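Local coordinates for naphthalene dioxygenase small subunit (Rhodococcus sp., PDB 2B1X), which is the small (beta) subunit of naphthalene 1,2-dioxygenase, a Rieske non-heme iron oxygenase that adds dioxygen to an aromatic ring, at residues Arg13-Trp18 against Asp147-Ala152; Asn101-Thr106 against Thr116-Leu121; Glu110-Val115 against Thr139-Arg144. All coordinates share one frame; numbering follows the deposited sequence.

Interaction 1 (Arg13-Trp18 against Asp147-Ala152); sequences REITEW and DSFLMA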
# COMPACT_ATOMS: atom_id res chain seq x y z
N ARG B 13 -19.29 -32.02 8.93
CA ARG B 13 -18.64 -31.63 10.17
C ARG B 13 -17.21 -32.15 10.22
O ARG B 13 -16.27 -31.39 10.45
CB ARG B 13 -19.44 -32.14 11.38
CG ARG B 13 -19.14 -31.35 12.64
CD ARG B 13 -19.49 -32.06 13.92
NE ARG B 13 -18.48 -31.85 14.96
CZ ARG B 13 -18.67 -32.07 16.26
NH1 ARG B 13 -19.85 -32.50 16.70
NH2 ARG B 13 -17.69 -31.87 17.12
N GLU B 14 -17.06 -33.44 10.00
CA GLU B 14 -15.76 -34.09 10.03
C GLU B 14 -14.79 -33.46 9.03
O GLU B 14 -13.64 -33.18 9.38
CB GLU B 14 -15.90 -35.59 9.79
CG GLU B 14 -16.57 -36.35 10.93
CD GLU B 14 -16.63 -37.85 10.70
OE1 GLU B 14 -16.14 -38.33 9.63
OE2 GLU B 14 -17.17 -38.57 11.59
N ILE B 15 -15.27 -33.25 7.80
CA ILE B 15 -14.43 -32.69 6.75
C ILE B 15 -14.05 -31.25 7.09
O ILE B 15 -12.88 -30.87 6.98
CB ILE B 15 -15.11 -32.82 5.36
CG1 ILE B 15 -14.99 -34.29 4.89
CG2 ILE B 15 -14.48 -31.88 4.36
CD1 ILE B 15 -15.82 -34.65 3.66
N THR B 16 -15.02 -30.50 7.57
CA THR B 16 -14.77 -29.12 7.97
C THR B 16 -13.73 -29.08 9.09
O THR B 16 -12.75 -28.35 8.98
CB THR B 16 -16.09 -28.42 8.33
OG1 THR B 16 -16.94 -28.44 7.17
CG2 THR B 16 -15.87 -26.92 8.60
N GLU B 17 -13.90 -29.94 10.10
CA GLU B 17 -12.95 -30.02 11.20
C GLU B 17 -11.58 -30.44 10.70
O GLU B 17 -10.56 -29.95 11.18
CB GLU B 17 -13.47 -30.91 12.34
CG GLU B 17 -14.58 -30.19 13.13
CD GLU B 17 -15.09 -30.92 14.38
OE1 GLU B 17 -14.93 -32.17 14.50
OE2 GLU B 17 -15.68 -30.22 15.25
N TRP B 18 -11.55 -31.35 9.72
CA TRP B 18 -10.29 -31.80 9.14
C TRP B 18 -9.57 -30.60 8.47
O TRP B 18 -8.37 -30.40 8.64
CB TRP B 18 -10.54 -32.95 8.16
CG TRP B 18 -9.30 -33.63 7.66
CD1 TRP B 18 -8.75 -34.81 8.13
CD2 TRP B 18 -8.46 -33.20 6.59
NE1 TRP B 18 -7.63 -35.12 7.41
CE2 TRP B 18 -7.42 -34.15 6.46
CE3 TRP B 18 -8.48 -32.10 5.71
CZ2 TRP B 18 -6.41 -34.04 5.48
CZ3 TRP B 18 -7.47 -31.98 4.75
CH2 TRP B 18 -6.45 -32.95 4.65
N ASP B 147 -10.50 -43.57 10.70
CA ASP B 147 -11.57 -42.70 11.21
C ASP B 147 -11.40 -41.24 10.81
O ASP B 147 -12.11 -40.35 11.32
CB ASP B 147 -11.71 -42.83 12.73
CG ASP B 147 -10.38 -42.60 13.48
OD1 ASP B 147 -9.32 -42.38 12.83
OD2 ASP B 147 -10.30 -42.65 14.73
N SER B 148 -10.46 -40.98 9.91
CA SER B 148 -10.23 -39.64 9.38
C SER B 148 -10.13 -39.60 7.85
O SER B 148 -10.77 -40.39 7.14
CB SER B 148 -8.98 -39.03 10.02
OG SER B 148 -9.10 -37.62 10.06
N PHE B 149 -9.33 -38.67 7.34
CA PHE B 149 -9.20 -38.45 5.91
C PHE B 149 -7.76 -38.20 5.53
O PHE B 149 -6.95 -37.75 6.34
CB PHE B 149 -10.03 -37.25 5.46
CG PHE B 149 -11.50 -37.41 5.65
CD1 PHE B 149 -12.13 -36.92 6.78
CD2 PHE B 149 -12.28 -38.06 4.69
CE1 PHE B 149 -13.50 -37.07 6.96
CE2 PHE B 149 -13.63 -38.20 4.85
CZ PHE B 149 -14.24 -37.71 6.00
N LEU B 150 -7.45 -38.50 4.28
CA LEU B 150 -6.18 -38.13 3.68
C LEU B 150 -6.46 -37.35 2.42
O LEU B 150 -7.47 -37.59 1.73
CB LEU B 150 -5.38 -39.37 3.30
CG LEU B 150 -4.26 -39.93 4.17
CD1 LEU B 150 -4.37 -39.56 5.65
CD2 LEU B 150 -4.19 -41.44 4.00
N MET B 151 -5.55 -36.44 2.10
CA MET B 151 -5.67 -35.63 0.91
C MET B 151 -4.96 -36.30 -0.26
O MET B 151 -3.74 -36.46 -0.25
CB MET B 151 -5.08 -34.24 1.14
CG MET B 151 -5.34 -33.26 -0.02
SD MET B 151 -4.99 -31.59 0.49
CE MET B 151 -3.14 -31.66 0.44
N ALA B 152 -5.73 -36.61 -1.28
CA ALA B 152 -5.23 -37.21 -2.50
C ALA B 152 -4.90 -36.17 -3.54
O ALA B 152 -4.02 -36.39 -4.37
CB ALA B 152 -6.25 -38.21 -3.07
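Glu14 crosses the Phe149 ring at about a right angle, with CB at the ring's edge and OE1 4.0 Å from Phe149 CE1; its charged end suits this partly exposed margin and also has a long, weak ion pair with Arg144. One residue on, buried Ile15 lays CG1 over a face of the same ring, a CH-pi contact 4.0 Å from CG1 of Ile15 to the ring centroid of Phe149. Trp18 closes the segment and spreads its broad indole along the strand. With CG anti to the backbone N (chi1 -171°), the indole is carried out over Phe149, whose CB sits above the five-membered ring while the phenyl turns its edge to that face, an edge-to-face pair with planes 86° apart. NE1 of Trp18 donates a weak, bent hydrogen bond to Phe149 O (2.9 Å), giving this buried N-H a partner. Ser148 OG lies at the indole edge, 3.4 Å from Trp18 CD1, and farther along Met151 CB meets Trp18 CH2 at 4.0 Å. Helix 10-27 thus packs on the curved sheet of an NTF2-like cone, its 13-18 portion running at 55° to strand 148-152, with Ile15 also reaching Leu142, Phe113, Val115 and Val104 on the next three strands.

Interaction 2 (Asn101-Thr106 against Thr116-Leu121); sequences NVRVAT and TSNLLL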
# COMPACT_ATOMS: atom_id res chain seq x y z
N ASN B 101 -16.30 -20.57 3.23
CA ASN B 101 -17.13 -21.01 2.11
C ASN B 101 -16.87 -22.51 1.80
O ASN B 101 -16.64 -22.88 0.65
CB ASN B 101 -16.82 -20.20 0.83
CG ASN B 101 -17.24 -18.74 0.91
OD1 ASN B 101 -18.05 -18.26 0.08
ND2 ASN B 101 -16.67 -18.00 1.85
N VAL B 102 -16.87 -23.38 2.81
CA VAL B 102 -16.56 -24.81 2.60
C VAL B 102 -17.72 -25.52 1.90
O VAL B 102 -18.85 -25.52 2.40
CB VAL B 102 -16.17 -25.51 3.90
CG1 VAL B 102 -15.99 -27.08 3.70
CG2 VAL B 102 -14.90 -24.89 4.50
N ARG B 103 -17.45 -26.09 0.73
CA ARG B 103 -18.47 -26.88 0.02
C ARG B 103 -17.99 -28.33 -0.09
O ARG B 103 -16.84 -28.60 -0.48
CB ARG B 103 -18.76 -26.30 -1.38
CG ARG B 103 -19.39 -24.89 -1.36
CD ARG B 103 -18.89 -24.00 -2.47
NE ARG B 103 -17.62 -23.43 -2.05
CZ ARG B 103 -16.72 -22.89 -2.86
NH1 ARG B 103 -16.96 -22.84 -4.17
NH2 ARG B 103 -15.59 -22.39 -2.36
N VAL B 104 -18.86 -29.25 0.28
CA VAL B 104 -18.52 -30.69 0.24
C VAL B 104 -19.46 -31.42 -0.71
O VAL B 104 -20.68 -31.28 -0.62
CB VAL B 104 -18.60 -31.33 1.64
CG1 VAL B 104 -18.21 -32.82 1.60
CG2 VAL B 104 -17.73 -30.56 2.62
N ALA B 105 -18.89 -32.19 -1.64
CA ALA B 105 -19.68 -33.02 -2.54
C ALA B 105 -19.12 -34.44 -2.56
O ALA B 105 -17.96 -34.63 -2.16
CB ALA B 105 -19.67 -32.42 -3.94
N THR B 106 -19.93 -35.42 -2.97
CA THR B 106 -19.44 -36.80 -3.13
C THR B 106 -18.42 -36.91 -4.25
O THR B 106 -18.50 -36.19 -5.24
CB THR B 106 -20.60 -37.86 -3.35
OG1 THR B 106 -21.53 -37.40 -4.36
CG2 THR B 106 -21.46 -38.04 -2.10
N THR B 116 -14.27 -28.09 -1.66
CA THR B 116 -13.93 -26.78 -2.22
C THR B 116 -14.02 -25.70 -1.13
O THR B 116 -15.05 -25.57 -0.47
CB THR B 116 -14.87 -26.42 -3.39
OG1 THR B 116 -14.94 -27.52 -4.30
CG2 THR B 116 -14.26 -25.31 -4.23
N SER B 117 -12.93 -24.97 -0.93
CA SER B 117 -12.94 -23.88 0.05
C SER B 117 -12.29 -22.62 -0.48
O SER B 117 -11.40 -22.69 -1.33
CB SER B 117 -12.26 -24.34 1.34
OG SER B 117 -11.03 -25.00 1.10
N ASN B 118 -12.73 -21.46 0.03
CA ASN B 118 -12.03 -20.20 -0.21
C ASN B 118 -10.88 -20.03 0.78
O ASN B 118 -11.02 -20.34 1.97
CB ASN B 118 -13.02 -19.03 -0.11
CG ASN B 118 -13.93 -19.00 -1.30
OD1 ASN B 118 -13.76 -19.80 -2.24
ND2 ASN B 118 -14.92 -18.13 -1.26
N LEU B 119 -9.74 -19.59 0.27
CA LEU B 119 -8.55 -19.46 1.11
C LEU B 119 -8.11 -18.04 1.01
O LEU B 119 -7.90 -17.53 -0.11
CB LEU B 119 -7.40 -20.39 0.68
CG LEU B 119 -6.02 -20.06 1.29
CD1 LEU B 119 -5.93 -20.35 2.81
CD2 LEU B 119 -4.92 -20.81 0.54
N LEU B 120 -7.99 -17.37 2.15
CA LEU B 120 -7.21 -16.15 2.20
C LEU B 120 -5.98 -16.41 3.09
O LEU B 120 -6.10 -16.73 4.27
CB LEU B 120 -8.05 -14.96 2.67
CG LEU B 120 -7.64 -13.59 3.21
CD1 LEU B 120 -6.16 -13.36 3.49
CD2 LEU B 120 -8.23 -12.46 2.41
N LEU B 121 -4.80 -16.27 2.49
CA LEU B 121 -3.57 -16.55 3.22
C LEU B 121 -2.88 -15.23 3.55
O LEU B 121 -2.59 -14.46 2.63
CB LEU B 121 -2.67 -17.44 2.38
CG LEU B 121 -1.28 -17.74 2.98
CD1 LEU B 121 -1.32 -18.65 4.16
CD2 LEU B 121 -0.33 -18.25 1.93
O HOH W 1 -16.99 -29.18 -3.60
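Arg103 and Thr116 form an antiparallel hydrogen-bonded pair, Arg103 N reaching Thr116 O at 2.7 Å and Thr116 N reaching Arg103 O at 2.9 Å, both nearly straight. The pair belongs to the beta hairpin of strands 94-106 and 112-124 in the NTF2-like sheet. Just before it the chain turns a corner at Asn101, and the Arg103 side chain secures that corner: bent at chi2 and chi3 (142° and -82°), it folds back to grip Asn101 O side-on with two nitrogens, NE at 2.9 Å and NH2 at 3.2 Å. Both bonds lie close to the guanidinium plane and hold it against turning. Thr116 suits the facing position because its methyl CG2 covers one guanidinium face, 3.7 Å from Arg103 CZ. NH1 of Arg103 makes salt bridges to Glu137 and to Glu24 of the third subunit, while Asn118 OD1 accepts from Arg96 of that subunit, which places this face at a subunit interface. A leucine at Arg103 would probably leave Asn101 O without its two donors and both glutamates short of a positive mate. Beside the backbone pair, a water donates to Arg103 O and lies 2.7 Å from Thr116 OG1.

Interaction 3 (Glu110-Val115 against Thr139-Arg144); sequences EDEFKV and TDVLRR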
# COMPACT_ATOMS: atom_id res chain seq x y z
N GLU B 110 -16.96 -44.02 -3.81
CA GLU B 110 -17.39 -44.01 -2.42
C GLU B 110 -16.10 -43.84 -1.62
O GLU B 110 -15.02 -44.18 -2.12
CB GLU B 110 -18.05 -45.35 -2.05
CG GLU B 110 -19.12 -45.84 -3.01
CD GLU B 110 -20.53 -45.69 -2.45
OE1 GLU B 110 -20.94 -46.55 -1.63
OE2 GLU B 110 -21.22 -44.72 -2.82
N ASP B 111 -16.19 -43.29 -0.41
CA ASP B 111 -14.99 -43.02 0.41
C ASP B 111 -14.10 -41.84 -0.10
O ASP B 111 -13.08 -41.51 0.50
CB ASP B 111 -14.19 -44.33 0.70
CG ASP B 111 -12.82 -44.42 -0.03
OD1 ASP B 111 -11.78 -44.49 0.66
OD2 ASP B 111 -12.69 -44.46 -1.28
N GLU B 112 -14.52 -41.21 -1.20
CA GLU B 112 -13.86 -40.00 -1.70
C GLU B 112 -14.84 -38.82 -1.69
O GLU B 112 -16.03 -38.99 -1.98
CB GLU B 112 -13.30 -40.22 -3.11
CG GLU B 112 -11.99 -40.99 -3.13
CD GLU B 112 -11.22 -40.91 -4.45
OE1 GLU B 112 -11.65 -40.22 -5.39
OE2 GLU B 112 -10.16 -41.56 -4.56
N PHE B 113 -14.32 -37.64 -1.35
CA PHE B 113 -15.12 -36.42 -1.31
C PHE B 113 -14.43 -35.26 -2.05
O PHE B 113 -13.21 -35.09 -1.98
CB PHE B 113 -15.45 -36.03 0.13
CG PHE B 113 -16.27 -37.06 0.85
CD1 PHE B 113 -15.65 -38.10 1.54
CD2 PHE B 113 -17.66 -37.00 0.82
CE1 PHE B 113 -16.40 -39.08 2.21
CE2 PHE B 113 -18.43 -37.98 1.48
CZ PHE B 113 -17.79 -39.02 2.17
N LYS B 114 -15.23 -34.48 -2.77
CA LYS B 114 -14.77 -33.26 -3.43
C LYS B 114 -15.04 -32.07 -2.51
O LYS B 114 -16.19 -31.76 -2.16
CB LYS B 114 -15.42 -33.07 -4.81
CG LYS B 114 -15.25 -34.26 -5.77
CD LYS B 114 -15.87 -33.99 -7.17
CE LYS B 114 -15.56 -35.15 -8.15
NZ LYS B 114 -16.53 -35.17 -9.30
N VAL B 115 -13.96 -31.42 -2.09
CA VAL B 115 -14.05 -30.41 -1.07
C VAL B 115 -13.45 -29.13 -1.63
O VAL B 115 -12.30 -29.12 -2.04
CB VAL B 115 -13.34 -30.86 0.21
CG1 VAL B 115 -13.45 -29.80 1.29
CG2 VAL B 115 -13.94 -32.20 0.69
N THR B 139 -9.61 -26.61 -4.59
CA THR B 139 -10.42 -27.77 -4.89
C THR B 139 -9.63 -29.02 -4.57
O THR B 139 -8.58 -29.25 -5.16
CB THR B 139 -10.85 -27.72 -6.39
OG1 THR B 139 -11.52 -26.47 -6.61
CG2 THR B 139 -11.95 -28.76 -6.69
N ASP B 140 -10.16 -29.82 -3.63
CA ASP B 140 -9.48 -30.98 -3.06
C ASP B 140 -10.26 -32.28 -3.32
O ASP B 140 -11.48 -32.28 -3.53
CB ASP B 140 -9.29 -30.89 -1.53
CG ASP B 140 -8.60 -29.61 -1.08
OD1 ASP B 140 -7.93 -28.92 -1.91
OD2 ASP B 140 -8.70 -29.20 0.11
N VAL B 141 -9.52 -33.36 -3.32
CA VAL B 141 -10.11 -34.70 -3.19
C VAL B 141 -9.59 -35.25 -1.88
O VAL B 141 -8.38 -35.40 -1.68
CB VAL B 141 -9.77 -35.60 -4.40
CG1 VAL B 141 -10.36 -37.04 -4.23
CG2 VAL B 141 -10.28 -34.95 -5.67
N LEU B 142 -10.52 -35.52 -0.97
CA LEU B 142 -10.21 -36.18 0.30
C LEU B 142 -10.67 -37.64 0.25
O LEU B 142 -11.73 -37.95 -0.31
CB LEU B 142 -10.91 -35.46 1.44
CG LEU B 142 -10.15 -34.41 2.26
CD1 LEU B 142 -8.99 -33.71 1.52
CD2 LEU B 142 -11.13 -33.41 2.84
N ARG B 143 -9.88 -38.53 0.86
CA ARG B 143 -10.17 -39.95 0.91
C ARG B 143 -10.28 -40.40 2.36
O ARG B 143 -9.42 -40.05 3.16
CB ARG B 143 -9.05 -40.75 0.25
CG ARG B 143 -9.11 -40.78 -1.25
CD ARG B 143 -8.83 -42.14 -1.85
NE ARG B 143 -7.40 -42.38 -1.92
CZ ARG B 143 -6.63 -42.14 -2.97
NH1 ARG B 143 -7.12 -41.65 -4.09
NH2 ARG B 143 -5.33 -42.41 -2.89
N ARG B 144 -11.32 -41.17 2.69
CA ARG B 144 -11.44 -41.77 4.02
C ARG B 144 -10.25 -42.67 4.29
O ARG B 144 -9.78 -43.37 3.41
CB ARG B 144 -12.73 -42.59 4.15
CG ARG B 144 -13.95 -41.77 4.49
CD ARG B 144 -15.05 -42.56 5.17
NE ARG B 144 -16.38 -41.99 4.94
CZ ARG B 144 -16.94 -41.05 5.69
NH1 ARG B 144 -16.28 -40.54 6.74
NH2 ARG B 144 -18.16 -40.61 5.39
O HOH W 2 -10.56 -27.26 0.00
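Phe113 and Leu142 face each other as a hydrogen-bonded pair in the antiparallel hairpin of strands 112-124 and 132-145, part of the NTF2-like sheet. Backbone bonds run in reciprocal pairs at Phe113-Leu142 and Val115-Asp140, and Arg144 N to Asp111 O (2.8 Å) adds one where strand 112-124 begins. The main charged contact is Glu112 with Arg143, side by side and pointing the same way: NH1 of Arg143 gives a straight bond of 3.1 Å to Glu112 OE2, close to the guanidinium plane but on the anti side of the carboxylate and 33° out of its plane. Arg143 also pairs with Asp41, so its guanidinium bridges two acids on the face shared with Lys114 and Val141. Apolar packing fills the other face, which helix 10-27 covers through Ile15 and Leu19. There Val115 CG2 meets Leu142 CD2 at 3.7 Å; beta-branched Val115 suits an extended strand, and Leu142 adds apolar bulk beneath the helix. Asp140, buried on the same face, has its carboxylate answered by a salt bridge to Arg154. At the hairpin margin Arg144, extended from CG to NE, brings one guanidinium face to the rim of the Phe113 ring, their planes 85° apart, with NH2 of Arg144 3.6 Å from CZ of Phe113.

Overall arrangement
From the N terminus, helix 10-27 enters interaction 1 first, but its partner, strand 148-158, comes some 130 residues later, so this contact closes a long loop that encloses the other two. Within it, 101-106 pairs with 116-121 across a short turn, and 110-115 pairs with 139-144 across a longer excursion; their segments alternate along the chain, so interactions 2 and 3 cross while sharing strand 112-124. Strand 132-145 then leads through a short connection into 148-158, where Leu150 O and Arg143 N lie 2.7 Å apart, linking interactions 3 and 1. Four consecutive sheet strands are thereby tied to one another and to the N-terminal helix lying across them.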